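PDB 2Y6U: peroxisomal membrane protein LPX1 from Saccharomyces cerevisiae, which hydrolyses acyl esters, with esterase, lipase and phospholipase A activity, as a peroxisomal alpha/beta-hydrolase. Local coordinates for residues Glu69-Ala77 with Pro330-Ile341. Residues are numbered along the deposited sequence; the frame is centred on the assembly and turned at random.
Sequences EYYLPRLVA and PDLVIERINHHI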
ATOM      1  N   GLU A  69     -12.162  24.334  -3.130  1.00 30.47           N
ATOM      2  CA  GLU A  69     -11.844  25.394  -4.068  1.00 31.09           C
ATOM      3  C   GLU A  69     -11.683  26.779  -3.485  1.00 31.45           C
ATOM      4  O   GLU A  69     -10.779  27.527  -3.902  1.00 31.29           O
ATOM      5  CB  GLU A  69     -12.799  25.396  -5.295  1.00 32.74           C
ATOM      6  CG  GLU A  69     -12.674  24.085  -6.037  1.00 31.71           C
ATOM      7  CD  GLU A  69     -13.658  24.022  -7.310  1.00 37.14           C
ATOM      8  OE1 GLU A  69     -14.416  24.966  -7.563  1.00 39.76           O
ATOM      9  OE2 GLU A  69     -13.700  22.975  -7.933  1.00 42.45           O
ATOM     10  N   TYR A  70     -12.527  27.151  -2.528  1.00 30.29           N
ATOM     11  CA  TYR A  70     -12.412  28.391  -1.837  1.00 31.44           C
ATOM     12  C   TYR A  70     -10.991  28.568  -1.216  1.00 31.27           C
ATOM     13  O   TYR A  70     -10.530  29.670  -1.008  1.00 32.56           O
ATOM     14  CB  TYR A  70     -13.512  28.422  -0.742  1.00 31.36           C
ATOM     15  CG  TYR A  70     -13.466  29.628   0.103  1.00 32.15           C
ATOM     16  CD1 TYR A  70     -12.706  29.669   1.264  1.00 33.19           C
ATOM     17  CD2 TYR A  70     -14.200  30.756  -0.247  1.00 32.43           C
ATOM     18  CE1 TYR A  70     -12.666  30.797   2.060  1.00 32.25           C
ATOM     19  CE2 TYR A  70     -14.221  31.939   0.572  1.00 40.45           C
ATOM     20  CZ  TYR A  70     -13.440  31.957   1.732  1.00 37.76           C
ATOM     21  OH  TYR A  70     -13.414  33.110   2.429  1.00 41.48           O
ATOM     22  N   TYR A  71     -10.363  27.459  -0.836  1.00 30.54           N
ATOM     23  CA  TYR A  71      -9.057  27.533  -0.195  1.00 30.66           C
ATOM     24  C   TYR A  71      -7.921  27.942  -1.128  1.00 31.73           C
ATOM     25  O   TYR A  71      -6.913  28.566  -0.692  1.00 30.58           O
ATOM     26  CB  TYR A  71      -8.674  26.169   0.376  1.00 29.36           C
ATOM     27  CG  TYR A  71      -9.440  25.761   1.645  1.00 29.11           C
ATOM     28  CD1 TYR A  71     -10.846  25.742   1.689  1.00 33.00           C
ATOM     29  CD2 TYR A  71      -8.741  25.322   2.791  1.00 30.53           C
ATOM     30  CE1 TYR A  71     -11.565  25.350   2.881  1.00 32.43           C
ATOM     31  CE2 TYR A  71      -9.429  24.899   3.916  1.00 29.56           C
ATOM     32  CZ  TYR A  71     -10.824  24.935   3.978  1.00 30.20           C
ATOM     33  OH  TYR A  71     -11.485  24.521   5.137  1.00 30.62           O
ATOM     34  N   LEU A  72      -8.067  27.579  -2.400  1.00 30.70           N
ATOM     35  CA  LEU A  72      -6.928  27.726  -3.331  1.00 31.41           C
ATOM     36  C   LEU A  72      -6.293  29.098  -3.409  1.00 33.01           C
ATOM     37  O   LEU A  72      -5.101  29.178  -3.331  1.00 35.35           O
ATOM     38  CB  LEU A  72      -7.324  27.255  -4.759  1.00 30.91           C
ATOM     39  CG  LEU A  72      -7.718  25.807  -4.822  1.00 32.11           C
ATOM     40  CD1 LEU A  72      -8.375  25.487  -6.246  1.00 31.02           C
ATOM     41  CD2 LEU A  72      -6.493  24.866  -4.476  1.00 30.59           C
ATOM     42  N   PRO A  73      -7.058  30.192  -3.555  1.00 35.39           N
ATOM     43  CA  PRO A  73      -6.356  31.460  -3.618  1.00 37.97           C
ATOM     44  C   PRO A  73      -5.868  31.952  -2.249  1.00 38.87           C
ATOM     45  O   PRO A  73      -5.137  32.911  -2.199  1.00 38.01           O
ATOM     46  CB  PRO A  73      -7.377  32.421  -4.248  1.00 40.61           C
ATOM     47  CG  PRO A  73      -8.662  31.686  -4.234  1.00 38.98           C
ATOM     48  CD  PRO A  73      -8.499  30.330  -3.801  1.00 35.72           C
ATOM     49  N   ARG A  74      -6.239  31.264  -1.159  1.00 36.51           N
ATOM     50  CA  ARG A  74      -5.988  31.777   0.179  1.00 37.96           C
ATOM     51  C   ARG A  74      -4.842  31.033   0.890  1.00 38.20           C
ATOM     52  O   ARG A  74      -4.351  31.480   1.933  1.00 38.00           O
ATOM     53  CB  ARG A  74      -7.270  31.635   0.966  1.00 38.30           C
ATOM     54  CG  ARG A  74      -8.259  32.654   0.583  1.00 41.65           C
ATOM     55  CD  ARG A  74      -9.632  32.275   1.089  1.00 42.58           C
ATOM     56  NE  ARG A  74     -10.545  33.343   0.739  1.00 42.96           N
ATOM     57  CZ  ARG A  74     -11.214  33.446  -0.408  1.00 41.95           C
ATOM     58  NH1 ARG A  74     -11.138  32.513  -1.373  1.00 40.27           N
ATOM     59  NH2 ARG A  74     -11.984  34.479  -0.583  1.00 44.59           N
ATOM     60  N   LEU A  75      -4.369  29.976   0.256  1.00 36.88           N
ATOM     61  CA  LEU A  75      -3.262  29.229   0.734  1.00 38.23           C
ATOM     62  C   LEU A  75      -1.913  29.948   0.738  1.00 41.13           C
ATOM     63  O   LEU A  75      -1.677  30.802  -0.030  1.00 41.54           O
ATOM     64  CB  LEU A  75      -3.178  27.894   0.022  1.00 36.47           C
ATOM     65  CG  LEU A  75      -4.292  26.885   0.400  1.00 31.20           C
ATOM     66  CD1 LEU A  75      -4.268  25.785  -0.698  1.00 31.80           C
ATOM     67  CD2 LEU A  75      -4.127  26.286   1.790  1.00 34.44           C
ATOM     68  N   VAL A  76      -1.063  29.481   1.651  1.00 43.32           N
ATOM     69  CA  VAL A  76       0.256  30.020   1.994  1.00 47.92           C
ATOM     70  C   VAL A  76       0.925  30.650   0.758  1.00 50.32           C
ATOM     71  O   VAL A  76       1.264  29.988  -0.230  1.00 47.32           O
ATOM     72  CB  VAL A  76       1.086  28.847   2.719  1.00 49.83           C
ATOM     73  CG1 VAL A  76       1.909  27.949   1.742  1.00 50.37           C
ATOM     74  CG2 VAL A  76       1.846  29.288   4.048  1.00 50.62           C
ATOM     75  N   ALA A  77       1.110  31.944   0.844  1.00 53.48           N
ATOM     76  CA  ALA A  77       1.843  32.724  -0.172  1.00 56.62           C
ATOM     77  C   ALA A  77       3.282  32.201  -0.231  1.00 58.64           C
ATOM     78  O   ALA A  77       3.801  31.703   0.791  1.00 58.69           O
ATOM     79  CB  ALA A  77       1.859  34.223   0.207  1.00 58.70           C
ATOM     80  N   PRO A 330     -14.119  28.477   6.875  1.00 33.04           N
ATOM     81  CA  PRO A 330     -12.878  28.188   6.145  1.00 31.40           C
ATOM     82  C   PRO A 330     -11.747  29.213   6.447  1.00 32.53           C
ATOM     83  O   PRO A 330     -10.589  28.839   6.438  1.00 32.32           O
ATOM     84  CB  PRO A 330     -13.332  28.259   4.681  1.00 32.58           C
ATOM     85  CG  PRO A 330     -14.493  29.232   4.732  1.00 33.10           C
ATOM     86  CD  PRO A 330     -15.203  28.892   5.970  1.00 33.68           C
ATOM     87  N   ASP A 331     -12.068  30.480   6.661  1.00 33.21           N
ATOM     88  CA  ASP A 331     -10.995  31.481   6.858  1.00 34.25           C
ATOM     89  C   ASP A 331     -10.151  31.129   8.094  1.00 33.36           C
ATOM     90  O   ASP A 331      -8.915  31.209   8.037  1.00 33.39           O
ATOM     91  CB  ASP A 331     -11.535  32.876   6.950  1.00 38.29           C
ATOM     92  CG  ASP A 331     -12.046  33.370   5.612  1.00 38.12           C
ATOM     93  OD1 ASP A 331     -11.780  32.736   4.585  1.00 39.44           O
ATOM     94  OD2 ASP A 331     -12.728  34.339   5.626  1.00 43.45           O
ATOM     95  N   LEU A 332     -10.809  30.737   9.186  1.00 35.21           N
ATOM     96  CA  LEU A 332     -10.104  30.282  10.414  1.00 34.29           C
ATOM     97  C   LEU A 332      -9.286  29.029  10.179  1.00 32.03           C
ATOM     98  O   LEU A 332      -8.150  28.960  10.618  1.00 31.92           O
ATOM     99  CB  LEU A 332     -11.061  30.089  11.595  1.00 35.73           C
ATOM    100  CG  LEU A 332     -11.738  31.395  12.075  1.00 39.01           C
ATOM    101  CD1 LEU A 332     -12.727  31.110  13.211  1.00 41.31           C
ATOM    102  CD2 LEU A 332     -10.710  32.460  12.489  1.00 42.76           C
ATOM    103  N   VAL A 333      -9.845  28.073   9.438  1.00 30.38           N
ATOM    104  CA  VAL A 333      -9.147  26.852   9.116  1.00 29.22           C
ATOM    105  C   VAL A 333      -7.907  27.122   8.208  1.00 30.32           C
ATOM    106  O   VAL A 333      -6.795  26.638   8.449  1.00 29.66           O
ATOM    107  CB  VAL A 333     -10.076  25.830   8.478  1.00 27.69           C
ATOM    108  CG1 VAL A 333      -9.313  24.520   8.074  1.00 24.87           C
ATOM    109  CG2 VAL A 333     -11.238  25.421   9.460  1.00 29.44           C
ATOM    110  N   ILE A 334      -8.087  28.000   7.243  1.00 31.66           N
ATOM    111  CA  ILE A 334      -7.006  28.339   6.349  1.00 32.08           C
ATOM    112  C   ILE A 334      -5.849  29.013   7.086  1.00 33.08           C
ATOM    113  O   ILE A 334      -4.647  28.715   6.851  1.00 30.45           O
ATOM    114  CB  ILE A 334      -7.539  29.207   5.230  1.00 32.32           C
ATOM    115  CG1 ILE A 334      -8.407  28.377   4.299  1.00 30.68           C
ATOM    116  CG2 ILE A 334      -6.405  29.933   4.454  1.00 33.55           C
ATOM    117  CD1 ILE A 334      -9.366  29.249   3.393  1.00 34.17           C
ATOM    118  N   GLU A 335      -6.210  29.878   8.032  1.00 34.32           N
ATOM    119  CA  GLU A 335      -5.173  30.568   8.803  1.00 35.29           C
ATOM    120  C   GLU A 335      -4.358  29.594   9.561  1.00 33.05           C
ATOM    121  O   GLU A 335      -3.145  29.732   9.579  1.00 34.66           O
ATOM    122  CB  GLU A 335      -5.726  31.648   9.727  1.00 37.30           C
ATOM    123  CG  GLU A 335      -4.649  32.307  10.524  1.00 44.79           C
ATOM    124  CD  GLU A 335      -4.227  31.518  11.831  1.00 51.71           C
ATOM    125  OE1 GLU A 335      -5.013  30.664  12.356  1.00 53.65           O
ATOM    126  OE2 GLU A 335      -3.106  31.788  12.353  1.00 52.91           O
ATOM    127  N   ARG A 336      -4.988  28.537  10.088  1.00 31.60           N
ATOM    128  CA  ARG A 336      -4.225  27.487  10.705  1.00 31.85           C
ATOM    129  C   ARG A 336      -3.364  26.658   9.774  1.00 29.75           C
ATOM    130  O   ARG A 336      -2.221  26.373  10.080  1.00 32.09           O
ATOM    131  CB  ARG A 336      -5.097  26.528  11.531  1.00 30.58           C
ATOM    132  CG  ARG A 336      -5.849  27.177  12.634  1.00 34.14           C
ATOM    133  CD  ARG A 336      -4.951  27.306  13.881  1.00 39.68           C
ATOM    134  NE  ARG A 336      -4.128  28.475  13.849  1.00 36.88           N
ATOM    135  CZ  ARG A 336      -2.996  28.644  14.535  1.00 42.42           C
ATOM    136  NH1 ARG A 336      -2.470  27.727  15.438  1.00 39.69           N
ATOM    137  NH2 ARG A 336      -2.397  29.796  14.353  1.00 42.08           N
ATOM    138  N   ILE A 337      -3.926  26.237   8.681  1.00 29.45           N
ATOM    139  CA  ILE A 337      -3.199  25.439   7.732  1.00 27.72           C
ATOM    140  C   ILE A 337      -1.938  26.254   7.271  1.00 29.42           C
ATOM    141  O   ILE A 337      -0.791  25.740   7.284  1.00 29.11           O
ATOM    142  CB  ILE A 337      -4.061  25.144   6.518  1.00 26.79           C
ATOM    143  CG1 ILE A 337      -5.214  24.168   6.849  1.00 27.77           C
ATOM    144  CG2 ILE A 337      -3.168  24.692   5.333  1.00 26.11           C
ATOM    145  CD1 ILE A 337      -6.249  23.907   5.725  1.00 27.39           C
ATOM    146  N   ASN A 338      -2.115  27.539   6.985  1.00 30.14           N
ATOM    147  CA  ASN A 338      -0.968  28.350   6.535  1.00 32.10           C
ATOM    148  C   ASN A 338       0.100  28.474   7.623  1.00 33.44           C
ATOM    149  O   ASN A 338       1.303  28.431   7.358  1.00 33.28           O
ATOM    150  CB  ASN A 338      -1.428  29.727   6.080  1.00 34.22           C
ATOM    151  CG  ASN A 338      -2.215  29.669   4.767  1.00 36.46           C
ATOM    152  OD1 ASN A 338      -2.198  28.607   4.075  1.00 36.48           O
ATOM    153  ND2 ASN A 338      -2.932  30.736   4.457  1.00 34.44           N
ATOM    154  N   HIS A 339      -0.359  28.716   8.856  1.00 32.59           N
ATOM    155  CA  HIS A 339       0.535  28.830   9.970  1.00 33.96           C
ATOM    156  C   HIS A 339       1.377  27.575  10.085  1.00 30.78           C
ATOM    157  O   HIS A 339       2.631  27.615  10.170  1.00 33.42           O
ATOM    158  CB  HIS A 339      -0.282  29.055  11.295  1.00 32.98           C
ATOM    159  CG  HIS A 339       0.556  28.921  12.520  1.00 38.15           C
ATOM    160  ND1 HIS A 339       1.450  29.897  12.898  1.00 43.36           N
ATOM    161  CD2 HIS A 339       0.676  27.916  13.434  1.00 36.71           C
ATOM    162  CE1 HIS A 339       2.053  29.527  14.018  1.00 45.17           C
ATOM    163  NE2 HIS A 339       1.627  28.318  14.342  1.00 42.86           N
ATOM    164  N   HIS A 340       0.711  26.429  10.079  1.00 31.46           N
ATOM    165  CA  HIS A 340       1.440  25.192  10.330  1.00 29.94           C
ATOM    166  C   HIS A 340       2.349  24.823   9.202  1.00 30.08           C
ATOM    167  O   HIS A 340       3.445  24.318   9.418  1.00 32.80           O
ATOM    168  CB  HIS A 340       0.523  24.041  10.708  1.00 29.49           C
ATOM    169  CG  HIS A 340      -0.093  24.206  12.039  1.00 27.36           C
ATOM    170  ND1 HIS A 340       0.647  24.245  13.205  1.00 32.01           N
ATOM    171  CD2 HIS A 340      -1.374  24.463  12.380  1.00 29.71           C
ATOM    172  CE1 HIS A 340      -0.179  24.485  14.218  1.00 35.72           C
ATOM    173  NE2 HIS A 340      -1.416  24.585  13.743  1.00 29.30           N
ATOM    174  N   ILE A 341       1.942  25.067   7.988  1.00 29.90           N
ATOM    175  CA  ILE A 341       2.851  24.778   6.860  1.00 29.95           C
ATOM    176  C   ILE A 341       4.067  25.667   6.891  1.00 32.35           C
ATOM    177  O   ILE A 341       5.234  25.242   6.679  1.00 32.02           O
ATOM    178  CB  ILE A 341       2.084  24.993   5.499  1.00 30.75           C
ATOM    179  CG1 ILE A 341       1.014  23.858   5.308  1.00 29.77           C
ATOM    180  CG2 ILE A 341       3.059  25.031   4.328  1.00 33.64           C
ATOM    181  CD1 ILE A 341       0.159  24.090   3.991  1.00 28.71           C
TER
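On one side of the central alpha/beta-hydrolase sheet, Tyr70, Tyr71, Arg74 and Val76 pack along helix 330-347, from Pro330 to Ile341. Asn338 pairs its side-chain amide with the backbone of the other segment. Asn338 ND2 donates to Arg74 O at 3.0 Å, and this acceptor lies close to the amide plane. Asn338 OD1 takes a weak, bent hydrogen bond from Val76 N at 2.8 Å. The CG of Asn338 is anti to its carbonyl carbon (chi1 -70°), which carries the amide out to residues 74-76. At the start of the helix Tyr70 OH donates to Asp331 OD1 at 2.7 Å, on the syn side of the carboxylate. The same ring packs CE1 against Pro330 CG, 3.6 Å away. Arg74 NH1 lies over a face of this ring and donates a hydrogen bond to the backbone Tyr70 O, which holds the guanidinium against the tyrosine. Asp331 OD1 lies 4.1 Å from Arg74 NE, well out of the guanidinium plane, so any attraction is probably of charge alone. A phenylalanine in place of Tyr70 would probably leave Asp331 OD1 without the hydroxyl it accepts from. In the fold, residues 69-77 belong to the connection between strands 51-58 and 84-92, and helix 330-347, later in the chain than strand 313-318, sets Val333, Ile337 and Ile341 on strand 164-168. Beneath the polar bonds the contact is apolar and faces the sheet. Ile334 CG1 sits over one face of the Tyr71 ring, a CH-pi contact 3.8 Å from the centroid. Ile337 CD1 meets the edge of that ring at CE2, while Tyr71 OH is hydrogen-bonded to Asn326 O. Leu75 CD2 touches Ile337 CG2, and Val76 CG1 lies 4.1 Å from Ile341 CG2. Val76 and Ile341 both rest on Leu53 of strand 51-58.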